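PDB 2OGJ: dihydroorotase from Agrobacterium tumefaciens, which hydrolyses acetyl esters such as acetyl-(R)-mandelate in vitro, probably using the pair of zinc ions held at the end of its TIM barrel. Local coordinates for residues 16-21 against 53-58; 69-74 against 324-329; 274-279 against 312-317; 300-305 against 390-395; 353-358 against 374-379. All blocks are in the same frame, centred on the assembly; numbering follows the deposited sequence.

Contact 1 (16-21 against 53-58)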
# COMPACT_ATOMS: atom_id res chain seq x y z
N PRO A 16 -26.77 56.52 0.82
CA PRO A 16 -25.69 56.68 1.80
C PRO A 16 -26.14 56.27 3.21
O PRO A 16 -27.34 56.15 3.49
CB PRO A 16 -25.36 58.16 1.70
CG PRO A 16 -26.68 58.77 1.37
CD PRO A 16 -27.21 57.83 0.31
N ILE A 17 -25.19 56.05 4.10
CA ILE A 17 -25.52 55.65 5.45
C ILE A 17 -24.79 56.52 6.43
O ILE A 17 -23.67 56.96 6.18
CB ILE A 17 -25.09 54.21 5.77
CG1 ILE A 17 -25.65 53.22 4.74
CG2 ILE A 17 -25.58 53.84 7.15
CD1 ILE A 17 -25.22 51.80 5.03
N LEU A 18 -25.42 56.74 7.57
CA LEU A 18 -24.81 57.51 8.61
C LEU A 18 -24.84 56.69 9.89
O LEU A 18 -25.90 56.45 10.46
CB LEU A 18 -25.55 58.84 8.80
CG LEU A 18 -25.03 59.63 10.00
CD1 LEU A 18 -23.58 60.02 9.75
CD2 LEU A 18 -25.88 60.86 10.22
N LEU A 19 -23.68 56.21 10.29
CA LEU A 19 -23.56 55.45 11.52
C LEU A 19 -23.24 56.49 12.57
O LEU A 19 -22.23 57.18 12.48
CB LEU A 19 -22.40 54.44 11.46
CG LEU A 19 -22.57 53.21 10.57
CD1 LEU A 19 -22.79 53.65 9.13
CD2 LEU A 19 -21.35 52.35 10.68
N THR A 20 -24.11 56.62 13.56
CA THR A 20 -23.85 57.59 14.61
C THR A 20 -23.52 56.87 15.91
O THR A 20 -23.84 55.70 16.10
CB THR A 20 -25.07 58.52 14.82
OG1 THR A 20 -26.22 57.74 15.19
CG2 THR A 20 -25.38 59.29 13.53
N ASN A 21 -22.80 57.53 16.80
CA ASN A 21 -22.46 57.10 18.13
C ASN A 21 -21.72 55.78 18.10
O ASN A 21 -22.11 54.80 18.85
CB ASN A 21 -23.71 57.08 19.01
CG ASN A 21 -24.60 58.27 18.73
OD1 ASN A 21 -24.30 59.09 17.86
ND2 ASN A 21 -25.69 58.38 19.47
N LEU A 53 -21.92 64.73 12.22
CA LEU A 53 -22.09 65.13 10.83
C LEU A 53 -23.55 65.33 10.45
O LEU A 53 -24.46 64.94 11.19
CB LEU A 53 -21.48 64.07 9.93
CG LEU A 53 -20.25 63.36 10.51
CD1 LEU A 53 -19.86 62.21 9.60
CD2 LEU A 53 -19.12 64.35 10.67
N GLN A 54 -23.78 65.93 9.29
CA GLN A 54 -25.13 66.15 8.79
C GLN A 54 -25.26 65.34 7.51
O GLN A 54 -24.28 65.15 6.80
CB GLN A 54 -25.34 67.62 8.52
CG GLN A 54 -25.27 68.53 9.74
CD GLN A 54 -23.89 68.58 10.35
OE1 GLN A 54 -22.90 68.89 9.68
NE2 GLN A 54 -23.81 68.28 11.64
N ALA A 55 -26.47 64.87 7.21
CA ALA A 55 -26.67 64.08 5.99
C ALA A 55 -27.97 64.39 5.25
O ALA A 55 -28.88 65.01 5.80
CB ALA A 55 -26.60 62.58 6.33
N PRO A 56 -28.07 63.97 3.97
CA PRO A 56 -29.23 64.18 3.10
C PRO A 56 -30.48 63.40 3.55
O PRO A 56 -31.02 63.63 4.64
CB PRO A 56 -28.74 63.69 1.73
CG PRO A 56 -27.24 63.88 1.81
CD PRO A 56 -26.95 63.40 3.20
N ALA A 57 -30.93 62.50 2.69
CA ALA A 57 -32.07 61.63 2.97
C ALA A 57 -31.44 60.23 2.95
O ALA A 57 -31.33 59.60 1.89
CB ALA A 57 -33.12 61.76 1.87
N ASP A 58 -31.02 59.76 4.12
CA ASP A 58 -30.34 58.47 4.22
C ASP A 58 -30.53 57.71 5.53
O ASP A 58 -30.76 58.30 6.59
CB ASP A 58 -28.85 58.69 3.99
CG ASP A 58 -28.31 59.87 4.77
OD1 ASP A 58 -28.49 61.02 4.31
OD2 ASP A 58 -27.73 59.65 5.85
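Leu18, Asp58 and Pro16 make up most of this contact, where strand 17-20 lies under the loop that joins strand 46-50 to strand 59-61. Leu18 turns its side chain toward the loop. With CG anti to the backbone N (chi1 174°), its two methyl groups part company: CD1 reaches CD1 of Leu53 at 4.3 Å, while CD2 approaches CB of Ala55 at the same 4.3 Å. Leu39 of the neighbouring strand 36-40 touches Leu18, Leu53 and Ala55 alike, which makes a small apolar cluster between loop and sheet.

At the other end the partner is Asp58, the last loop residue before strand 59-61. Its CB is 3.4 Å from CG of the Pro16 ring, and the two side chains run across each other at about a right angle. The carboxylate then swings over the start of the strand, and OD2 comes 3.8 Å from CB of Leu18, lying against its aliphatic base without forming a bond.

The loop is a crossover in the four-stranded mixed sheet near the N-terminus: strand 17-20 sits between strands 36-40 and 59-61, so the chain leaving the outer strand 46-50 passes across strands 36-40 and 17-20 to reach the far edge. No hydrogen bond links residues 16-21 to 53-58. The chemistry implies that between these residues the loop rests on the sheet by van der Waals packing, while the backbone bonds of Leu18 go to Thr59 and Arg61 of strand 59-61.

Contact 2 (69-74 against 324-329); sequences ISPGWV and AVTRNP
Trp73 meets Val325 and Thr326 deep inside the molecule, in the second half of strand 68-75, which by the family's fold is probably the first strand of the TIM barrel. The strand leads straight on to His77 and His79, two ligands of one zinc, and the turn 324-326 between two short helices packs against it.

The indole can be followed outward. CB lies 4.1 Å from O of Val325. CG is held beside the backbone N (chi1 -69°), which carries the five-membered ring under the valine: CG1 of Val325 stands over that face, 4.0 Å from the ring centroid and 27° off the normal, a CH-pi contact. CD1 is the atom most engaged, with CG1 of Val325 at 3.6 Å above it. At the ring edge the same CD1 has CG2 of Thr326 near the plane, 4.0 Å away. NE1 still lies under the valine methyl, and the far six-membered ring passes beyond this turn, where CZ3 touches Ala305 and Pro377.

Thr326 points CG2 at the strand, 3.5 Å from O of Pro71, and uses its hydroxyl on O of Val322, back in the preceding helix. A single backbone bond ties the two segments: Val74 N donates to Val325 O over 2.7 Å and is nearly straight at 170°. Helix 327-332 then brings Pro329 to within about 9 Å of His77, measured between side chains. Its ring crosses the side chain of Val74 at a slant, with CG of Pro329 3.7 Å from CB of Val74.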
# COMPACT_ATOMS: atom_id res chain seq x y z
N ILE A 69 -16.91 49.92 17.06
CA ILE A 69 -16.86 49.73 15.62
C ILE A 69 -15.39 49.52 15.27
O ILE A 69 -14.51 50.26 15.73
CB ILE A 69 -17.41 50.95 14.82
CG1 ILE A 69 -17.50 50.57 13.35
CG2 ILE A 69 -16.49 52.17 14.98
CD1 ILE A 69 -18.20 51.58 12.49
N SER A 70 -15.13 48.49 14.47
CA SER A 70 -13.76 48.17 14.06
C SER A 70 -13.78 47.72 12.62
O SER A 70 -14.84 47.54 12.02
CB SER A 70 -13.20 47.02 14.92
OG SER A 70 -13.84 45.78 14.65
N PRO A 71 -12.59 47.58 12.02
CA PRO A 71 -12.64 47.13 10.63
C PRO A 71 -13.32 45.75 10.65
O PRO A 71 -13.26 45.06 11.67
CB PRO A 71 -11.16 47.08 10.23
CG PRO A 71 -10.43 47.02 11.53
CD PRO A 71 -11.22 47.90 12.43
N GLY A 72 -13.99 45.37 9.56
CA GLY A 72 -14.67 44.09 9.51
C GLY A 72 -13.86 42.92 10.02
O GLY A 72 -12.70 42.75 9.64
N TRP A 73 -14.46 42.11 10.89
CA TRP A 73 -13.79 40.95 11.45
C TRP A 73 -13.36 39.99 10.35
O TRP A 73 -14.09 39.79 9.37
CB TRP A 73 -14.72 40.23 12.42
CG TRP A 73 -14.98 40.98 13.67
CD1 TRP A 73 -14.31 42.08 14.14
CD2 TRP A 73 -15.95 40.64 14.67
NE1 TRP A 73 -14.80 42.45 15.37
CE2 TRP A 73 -15.81 41.58 15.73
CE3 TRP A 73 -16.92 39.63 14.79
CZ2 TRP A 73 -16.60 41.54 16.88
CZ3 TRP A 73 -17.71 39.59 15.92
CH2 TRP A 73 -17.54 40.54 16.96
N VAL A 74 -12.18 39.39 10.55
CA VAL A 74 -11.59 38.43 9.62
C VAL A 74 -11.46 37.05 10.29
O VAL A 74 -10.69 36.89 11.24
CB VAL A 74 -10.16 38.87 9.20
CG1 VAL A 74 -9.59 37.86 8.23
CG2 VAL A 74 -10.19 40.26 8.57
N ALA A 324 -6.48 40.27 17.00
CA ALA A 324 -6.31 38.88 16.57
C ALA A 324 -7.52 38.43 15.76
O ALA A 324 -7.78 37.24 15.60
CB ALA A 324 -6.14 38.00 17.77
N VAL A 325 -8.26 39.40 15.25
CA VAL A 325 -9.47 39.10 14.50
C VAL A 325 -9.63 40.14 13.39
O VAL A 325 -10.59 40.13 12.63
CB VAL A 325 -10.67 39.07 15.48
CG1 VAL A 325 -11.47 40.34 15.41
CG2 VAL A 325 -11.51 37.85 15.23
N THR A 326 -8.64 41.02 13.28
CA THR A 326 -8.64 42.04 12.24
C THR A 326 -7.26 42.25 11.60
O THR A 326 -6.94 41.65 10.56
CB THR A 326 -9.15 43.39 12.79
OG1 THR A 326 -8.39 43.74 13.96
CG2 THR A 326 -10.63 43.30 13.15
N ARG A 327 -6.43 43.08 12.21
CA ARG A 327 -5.10 43.39 11.70
C ARG A 327 -4.17 42.19 11.51
O ARG A 327 -3.46 42.10 10.50
CB ARG A 327 -4.45 44.42 12.61
CG ARG A 327 -5.35 45.63 12.88
CD ARG A 327 -4.83 46.87 12.21
NE ARG A 327 -3.61 47.31 12.85
CZ ARG A 327 -2.72 48.11 12.27
NH1 ARG A 327 -2.93 48.55 11.03
NH2 ARG A 327 -1.61 48.44 12.92
N ASN A 328 -4.17 41.28 12.48
CA ASN A 328 -3.28 40.12 12.41
C ASN A 328 -3.61 39.08 11.35
O ASN A 328 -2.73 38.70 10.58
CB ASN A 328 -3.18 39.45 13.78
CG ASN A 328 -2.40 40.28 14.76
OD1 ASN A 328 -2.36 39.97 15.94
ND2 ASN A 328 -1.76 41.34 14.28
N PRO A 329 -4.87 38.60 11.29
CA PRO A 329 -5.20 37.61 10.27
C PRO A 329 -5.15 38.26 8.89
O PRO A 329 -4.92 37.60 7.87
CB PRO A 329 -6.61 37.16 10.66
CG PRO A 329 -7.18 38.38 11.27
CD PRO A 329 -6.05 38.90 12.13

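Contact 3 (274-279 against 312-317)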
# COMPACT_ATOMS: atom_id res chain seq x y z
N VAL A 274 -5.38 24.86 28.21
CA VAL A 274 -4.16 25.11 27.46
C VAL A 274 -3.98 26.61 27.24
O VAL A 274 -2.91 27.15 27.51
CB VAL A 274 -4.17 24.41 26.08
CG1 VAL A 274 -3.02 24.93 25.23
CG2 VAL A 274 -4.05 22.91 26.26
N ALA A 275 -5.03 27.27 26.78
CA ALA A 275 -5.00 28.71 26.52
C ALA A 275 -4.72 29.55 27.76
O ALA A 275 -4.01 30.55 27.68
CB ALA A 275 -6.31 29.15 25.88
N GLU A 276 -5.28 29.15 28.88
CA GLU A 276 -5.09 29.88 30.13
C GLU A 276 -3.62 29.87 30.46
O GLU A 276 -2.98 30.91 30.59
CB GLU A 276 -5.87 29.23 31.27
CG GLU A 276 -6.35 30.22 32.32
CD GLU A 276 -6.80 29.56 33.61
OE1 GLU A 276 -7.59 28.58 33.55
OE2 GLU A 276 -6.38 30.02 34.69
N ALA A 277 -3.08 28.67 30.57
CA ALA A 277 -1.68 28.50 30.88
C ALA A 277 -0.78 29.25 29.88
O ALA A 277 0.23 29.85 30.25
CB ALA A 277 -1.34 27.03 30.89
N ALA A 278 -1.15 29.21 28.61
CA ALA A 278 -0.36 29.87 27.59
C ALA A 278 -0.32 31.38 27.80
O ALA A 278 0.75 32.00 27.81
CB ALA A 278 -0.92 29.56 26.21
N ILE A 279 -1.50 31.97 27.98
CA ILE A 279 -1.61 33.41 28.17
C ILE A 279 -0.97 33.91 29.47
O ILE A 279 -0.40 35.00 29.51
CB ILE A 279 -3.09 33.86 28.06
CG1 ILE A 279 -3.59 33.58 26.64
CG2 ILE A 279 -3.23 35.35 28.37
CD1 ILE A 279 -5.11 33.61 26.48
N LEU A 312 -11.01 36.08 25.65
CA LEU A 312 -11.11 37.21 26.56
C LEU A 312 -11.30 36.70 27.98
O LEU A 312 -10.87 37.35 28.93
CB LEU A 312 -12.31 38.10 26.21
CG LEU A 312 -12.39 39.41 26.98
CD1 LEU A 312 -11.36 40.37 26.40
CD2 LEU A 312 -13.77 40.02 26.84
N SER A 313 -11.95 35.55 28.12
CA SER A 313 -12.22 34.96 29.42
C SER A 313 -10.98 34.33 30.05
O SER A 313 -10.93 34.16 31.27
CB SER A 313 -13.32 33.90 29.31
OG SER A 313 -12.81 32.68 28.83
N VAL A 314 -10.00 33.95 29.25
CA VAL A 314 -8.79 33.37 29.82
C VAL A 314 -7.66 34.39 29.80
O VAL A 314 -6.49 34.06 29.60
CB VAL A 314 -8.35 32.07 29.11
CG1 VAL A 314 -9.29 30.93 29.50
CG2 VAL A 314 -8.33 32.27 27.61
N ASP A 315 -8.06 35.64 30.00
CA ASP A 315 -7.16 36.76 30.11
C ASP A 315 -6.39 37.28 28.91
O ASP A 315 -5.20 37.57 29.02
CB ASP A 315 -6.18 36.50 31.25
CG ASP A 315 -6.12 37.64 32.23
OD1 ASP A 315 -7.19 38.00 32.78
OD2 ASP A 315 -5.02 38.17 32.45
N MSE A 316 -7.04 37.41 27.77
CA MSE A 316 -6.36 37.97 26.63
C MSE A 316 -6.92 39.39 26.65
O MSE A 316 -8.13 39.59 26.52
CB MSE A 316 -6.77 37.25 25.34
CG MSE A 316 -5.83 37.43 24.16
SE MSE A 316 -6.20 36.38 22.72
CE MSE A 316 -5.42 37.35 21.44
N PRO A 317 -6.06 40.38 26.88
CA PRO A 317 -6.59 41.75 26.90
C PRO A 317 -7.51 42.06 25.71
O PRO A 317 -7.27 41.62 24.59
CB PRO A 317 -5.33 42.60 26.92
CG PRO A 317 -4.27 41.69 26.32
CD PRO A 317 -4.60 40.37 26.92
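Val314, just beyond helix 304-313, pushes its side chain at helix 272-280. Its two methyl groups divide the helix surface between them: CG1 reaches CG of Glu276 at 4.1 Å, on the exposed flank, and CG2 turns inward to CB of Ala275, also at 4.1 Å. CG2 meets CD1 of Ile279 more closely, at 3.7 Å, and the side chains of Val314 and Ile279 cross at about a right angle. Phe272 also touches the valine, so Val314 drops into a hollow framed by Phe272, Ala275, Glu276 and Ile279, which stand at i, i+3, i+4 and i+7 along the helix. Val314 O lies 3.4 Å from CD1 of Ile279, a van der Waals neighbour.

Both helices lie, as expected for a TIM barrel, in the layer outside the strands, and the segment 314-317 is the link that carries the chain from the end of one of them to helix 318-323. Asp315 makes the bend with positive phi (70°). Its backbone O passes over CG2 of Ile279, its CB lies 4.3 Å from that same methyl carbon, and its carboxylate is on the exposed side.

Selenomethionine Met316 contributes only its base here. CB comes 4.2 Å from CD1 of Ile279, but CG stands anti to the backbone N (chi1 -161°) and the extended chain leads away from helix 272-280. CE of Met316 ends 3.8 Å from CB of Ala324, in the turn that packs on strand 68-75.

Contact 4 (300-305 against 390-395); sequences PVWDLA and SRYIPR
Asp303 and Tyr392 form the tight end of this contact. The backbone N of Tyr392 donates to OD1 of Asp303 over 2.6 Å; the bond is almost straight (176°) and meets the oxygen nearly head-on, in line with its C-O bond. Chi1 of 46° tucks the carboxylate between the aspartate's own N and carbonyl carbon, where it can serve both segments: it is the N-cap of helix 304-313, capping a backbone N just beyond Ala305, and its OD2 is bonded to OG1 of Thr306. The tyrosine ring stands perpendicular to the carboxylate, and its hydroxyl bonds Asn298. Next door, CG of Arg391 rests 4.1 Å from CB of Ala305 on the first turn of the helix.

Trp302 as a whole is heavily buried by the contact, and its CB packs closely against CD2 of Tyr392 at 3.7 Å. The outer part of its indole is the looser side. The two rings are slid apart: the five-membered ring and the phenol have centroids 5.9 Å apart and planes at 30°, with hardly any overlap. Farther out, NE1 of Trp302 has CB of Pro394 at 4.0 Å. On the benzo side, NH2 of Arg391 approaches CE3 of Trp302 at 4.1 Å, with the indole atom near the guanidinium plane. Trp302 and Pro394 are partly exposed.

The contact thus fixes the C-terminal tail, after strand 385-388, to the start of a barrel helix. Bonded to the tail and lying at a helix N-terminus, the buried carboxylate of Asp303 is in surroundings that would be expected to favour its negative charge.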
# COMPACT_ATOMS: atom_id res chain seq x y z
N PRO A 300 -19.72 22.77 19.58
CA PRO A 300 -18.55 23.46 20.14
C PRO A 300 -18.51 24.97 19.87
O PRO A 300 -18.86 25.79 20.71
CB PRO A 300 -17.37 22.72 19.49
CG PRO A 300 -17.98 21.46 18.88
CD PRO A 300 -19.35 21.89 18.46
N VAL A 301 -18.08 25.30 18.66
CA VAL A 301 -17.93 26.66 18.18
C VAL A 301 -19.26 27.22 17.73
O VAL A 301 -19.93 26.61 16.90
CB VAL A 301 -17.02 26.69 16.94
CG1 VAL A 301 -16.61 28.10 16.60
CG2 VAL A 301 -15.85 25.80 17.17
N TRP A 302 -19.68 28.35 18.25
CA TRP A 302 -20.95 28.84 17.73
C TRP A 302 -20.63 29.84 16.62
O TRP A 302 -21.15 29.75 15.51
CB TRP A 302 -21.77 29.48 18.85
CG TRP A 302 -22.23 28.48 19.89
CD1 TRP A 302 -22.72 27.22 19.67
CD2 TRP A 302 -22.31 28.69 21.31
NE1 TRP A 302 -23.11 26.64 20.84
CE2 TRP A 302 -22.87 27.52 21.87
CE3 TRP A 302 -21.96 29.76 22.15
CZ2 TRP A 302 -23.09 27.38 23.24
CZ3 TRP A 302 -22.19 29.62 23.52
CH2 TRP A 302 -22.75 28.44 24.05
N ASP A 303 -19.72 30.76 16.91
CA ASP A 303 -19.34 31.77 15.96
C ASP A 303 -18.07 32.45 16.44
O ASP A 303 -17.62 32.19 17.55
CB ASP A 303 -20.47 32.77 15.81
CG ASP A 303 -21.04 33.22 17.16
OD1 ASP A 303 -22.25 33.53 17.20
OD2 ASP A 303 -20.30 33.26 18.17
N LEU A 304 -17.51 33.31 15.60
CA LEU A 304 -16.29 34.03 15.94
C LEU A 304 -16.42 34.83 17.24
O LEU A 304 -15.50 34.85 18.07
CB LEU A 304 -15.91 34.97 14.79
CG LEU A 304 -14.52 35.55 14.89
CD1 LEU A 304 -13.52 34.40 14.82
CD2 LEU A 304 -14.27 36.57 13.77
N ALA A 305 -17.57 35.49 17.42
CA ALA A 305 -17.80 36.30 18.61
C ALA A 305 -17.66 35.46 19.89
O ALA A 305 -17.02 35.88 20.85
CB ALA A 305 -19.19 36.95 18.55
N SER A 390 -25.81 39.24 14.42
CA SER A 390 -26.24 38.64 15.67
C SER A 390 -25.51 37.31 15.92
O SER A 390 -25.12 36.62 14.97
CB SER A 390 -27.75 38.41 15.64
OG SER A 390 -28.16 37.52 16.66
N ARG A 391 -25.31 36.98 17.19
CA ARG A 391 -24.65 35.73 17.55
C ARG A 391 -25.52 34.57 17.13
O ARG A 391 -26.73 34.71 17.02
CB ARG A 391 -24.38 35.67 19.06
CG ARG A 391 -23.14 36.43 19.47
CD ARG A 391 -22.89 36.41 20.97
NE ARG A 391 -22.98 35.05 21.51
CZ ARG A 391 -24.03 34.58 22.16
NH1 ARG A 391 -25.10 35.35 22.37
NH2 ARG A 391 -24.03 33.32 22.61
N TYR A 392 -24.87 33.43 16.87
CA TYR A 392 -25.50 32.18 16.45
C TYR A 392 -26.27 31.57 17.61
O TYR A 392 -25.78 31.47 18.73
CB TYR A 392 -24.43 31.19 15.96
CG TYR A 392 -24.94 29.77 15.76
CD1 TYR A 392 -25.60 29.40 14.58
CD2 TYR A 392 -24.80 28.80 16.77
CE1 TYR A 392 -26.12 28.11 14.42
CE2 TYR A 392 -25.32 27.50 16.62
CZ TYR A 392 -25.98 27.17 15.44
OH TYR A 392 -26.55 25.92 15.31
N ILE A 393 -27.50 31.17 17.33
CA ILE A 393 -28.31 30.57 18.36
C ILE A 393 -28.36 29.08 18.04
O ILE A 393 -28.88 28.67 17.00
CB ILE A 393 -29.75 31.17 18.37
CG1 ILE A 393 -29.66 32.70 18.49
CG2 ILE A 393 -30.55 30.59 19.55
CD1 ILE A 393 -28.90 33.15 19.71
N PRO A 394 -27.79 28.26 18.94
CA PRO A 394 -27.77 26.81 18.75
C PRO A 394 -29.14 26.18 18.63
O PRO A 394 -29.90 26.13 19.59
CB PRO A 394 -26.98 26.31 19.96
CG PRO A 394 -27.23 27.35 21.00
CD PRO A 394 -27.16 28.63 20.21
N ARG A 395 -29.46 25.74 17.42
CA ARG A 395 -30.73 25.07 17.15
C ARG A 395 -30.57 23.63 17.56
O ARG A 395 -30.71 22.71 16.74
CB ARG A 395 -31.08 25.14 15.66
CG ARG A 395 -31.50 26.51 15.22
CD ARG A 395 -31.66 26.62 13.72
NE ARG A 395 -31.73 28.02 13.32
CZ ARG A 395 -30.86 28.94 13.72
NH1 ARG A 395 -29.86 28.61 14.53
NH2 ARG A 395 -30.98 30.20 13.31

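Contact 5 (353-358 against 374-379); sequences DLVDAD and LFEPRY
Leu354 and Phe375 pair at the apolar centre, as a non-hydrogen-bonded antiparallel pair whose side chains share one face of the sheet. CD2 of Leu354 sits over the middle of the phenyl ring, 4.1 Å from its centroid and only 11° off the normal, a well-centred CH-pi contact. The leucine gets there with CG anti to the backbone N (chi1 -162°), which brings its end back toward the partner strand. Met308 and Leu312 of helix 304-313 pack on the same phenylalanine, so this face is turned to the barrel's outer layer.

On the other face the apolar patch is smaller: CD1 of Leu374 reaches CB of Ala357 at 3.5 Å, and Val355 lies beside it. Between the faces runs the backbone ladder. Val355 N donates to Leu374 O at 3.2 Å, and Leu374 N returns to Val355 O at 2.8 Å. At the next hydrogen-bonded pair, two residues on, Asp353 N bonds Glu376 O at 3.0 Å, answered by Glu376 N to Asp353 O at 2.9 Å.

The polar edge begins with Asp353. Its OD2 takes NE of Arg378 at 3.0 Å in a salt bridge, through the anti lone pair, with carboxylate and guanidinium planes 84° apart. OD1 accepts from Ala67 N, so both oxygens are engaged.

Arg378 lies where the pairing slips. Strands 348-362 and 368-382 form an antiparallel beta hairpin, and a classic beta bulge interrupts it at Arg378-Tyr379 of strand 368-382, where both residues face Val351.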
# COMPACT_ATOMS: atom_id res chain seq x y z
N ASP A 353 -20.86 45.14 20.43
CA ASP A 353 -20.84 45.56 21.81
C ASP A 353 -20.11 44.51 22.64
O ASP A 353 -19.89 43.40 22.18
CB ASP A 353 -22.26 45.74 22.33
CG ASP A 353 -22.82 47.12 22.04
OD1 ASP A 353 -22.12 48.10 22.40
OD2 ASP A 353 -23.93 47.22 21.47
N LEU A 354 -19.73 44.88 23.85
CA LEU A 354 -19.07 43.96 24.75
C LEU A 354 -19.89 44.07 26.03
O LEU A 354 -19.61 44.93 26.86
CB LEU A 354 -17.62 44.41 24.99
CG LEU A 354 -16.62 43.40 25.55
CD1 LEU A 354 -16.30 43.72 26.98
CD2 LEU A 354 -17.17 41.99 25.40
N VAL A 355 -20.90 43.21 26.16
CA VAL A 355 -21.81 43.23 27.31
C VAL A 355 -21.59 42.21 28.42
O VAL A 355 -20.95 41.17 28.24
CB VAL A 355 -23.26 43.07 26.82
CG1 VAL A 355 -23.51 44.01 25.66
CG2 VAL A 355 -23.50 41.64 26.38
N ASP A 356 -22.15 42.52 29.59
CA ASP A 356 -22.04 41.62 30.73
C ASP A 356 -22.99 40.46 30.55
O ASP A 356 -24.12 40.63 30.08
CB ASP A 356 -22.37 42.34 32.03
CG ASP A 356 -21.30 43.32 32.44
OD1 ASP A 356 -20.10 42.98 32.35
OD2 ASP A 356 -21.66 44.43 32.88
N ALA A 357 -22.54 39.27 30.91
CA ALA A 357 -23.38 38.10 30.78
C ALA A 357 -22.94 37.00 31.72
O ALA A 357 -22.00 37.16 32.51
CB ALA A 357 -23.35 37.59 29.35
N ASP A 358 -23.66 35.88 31.65
CA ASP A 358 -23.36 34.71 32.46
C ASP A 358 -23.73 33.55 31.54
O ASP A 358 -24.77 32.91 31.70
CB ASP A 358 -24.21 34.70 33.73
CG ASP A 358 -23.93 33.49 34.60
OD1 ASP A 358 -22.75 33.27 34.94
OD2 ASP A 358 -24.90 32.78 34.96
N LEU A 374 -19.41 39.30 26.77
CA LEU A 374 -19.62 38.76 25.44
C LEU A 374 -19.54 39.71 24.27
O LEU A 374 -20.21 40.75 24.23
CB LEU A 374 -20.98 38.07 25.39
CG LEU A 374 -21.12 36.82 26.23
CD1 LEU A 374 -22.56 36.38 26.20
CD2 LEU A 374 -20.18 35.74 25.72
N PHE A 375 -18.70 39.35 23.31
CA PHE A 375 -18.62 40.15 22.11
C PHE A 375 -19.95 39.84 21.45
O PHE A 375 -20.34 38.67 21.33
CB PHE A 375 -17.46 39.74 21.22
CG PHE A 375 -16.13 40.19 21.73
CD1 PHE A 375 -15.44 39.45 22.69
CD2 PHE A 375 -15.57 41.38 21.27
CE1 PHE A 375 -14.22 39.89 23.19
CE2 PHE A 375 -14.34 41.83 21.76
CZ PHE A 375 -13.67 41.08 22.72
N GLU A 376 -20.67 40.89 21.06
CA GLU A 376 -21.96 40.71 20.42
C GLU A 376 -22.08 41.61 19.19
O GLU A 376 -22.31 42.82 19.30
CB GLU A 376 -23.07 41.00 21.43
CG GLU A 376 -24.31 40.17 21.19
CD GLU A 376 -24.58 39.17 22.31
OE1 GLU A 376 -23.63 38.86 23.08
OE2 GLU A 376 -25.73 38.69 22.43
N PRO A 377 -21.90 41.03 17.99
CA PRO A 377 -21.99 41.81 16.75
C PRO A 377 -23.39 42.36 16.51
O PRO A 377 -24.38 41.70 16.77
CB PRO A 377 -21.55 40.81 15.68
CG PRO A 377 -21.88 39.49 16.25
CD PRO A 377 -21.50 39.64 17.70
N ARG A 378 -23.43 43.60 16.01
CA ARG A 378 -24.67 44.34 15.71
C ARG A 378 -24.85 44.55 14.22
O ARG A 378 -25.88 44.17 13.64
CB ARG A 378 -24.66 45.65 16.46
CG ARG A 378 -25.49 45.63 17.72
CD ARG A 378 -24.99 44.60 18.69
NE ARG A 378 -25.39 44.96 20.05
CZ ARG A 378 -26.01 44.16 20.91
NH1 ARG A 378 -26.34 42.92 20.58
NH2 ARG A 378 -26.31 44.61 22.12
N TYR A 379 -23.86 45.11 13.59
CA TYR A 379 -23.95 45.32 12.16
C TYR A 379 -22.65 45.12 11.50
O TYR A 379 -21.59 45.49 12.02
CB TYR A 379 -24.25 46.77 11.78
CG TYR A 379 -25.52 47.28 12.40
CD1 TYR A 379 -25.54 47.80 13.69
CD2 TYR A 379 -26.69 47.25 11.67
CE1 TYR A 379 -26.68 48.28 14.24
CE2 TYR A 379 -27.87 47.73 12.22
CZ TYR A 379 -27.86 48.24 13.51
OH TYR A 379 -29.04 48.71 14.08

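Contact 2 is the core of the set, wholly buried and near the zinc site. Contact 3 is also buried though farther out, contacts 4 and 5 are partly buried, and contact 1 lies farthest from the centre, in the N-terminal sheet, touching contact 2 through Leu19 on Ile69. Helix 304-313 is the shared element: its start enters contact 4, its end contact 3, and its flank packs on contact 5. The indole of contact 2 reaches contacts 4 and 5, which are linked by packing and a weak ion pair. Chemistry follows place: contacts 1 and 3 lack hydrogen bonds between their segments, contacts 2 and 4 have one each, and the hairpin of contact 5 adds a salt bridge to its backbone ladder.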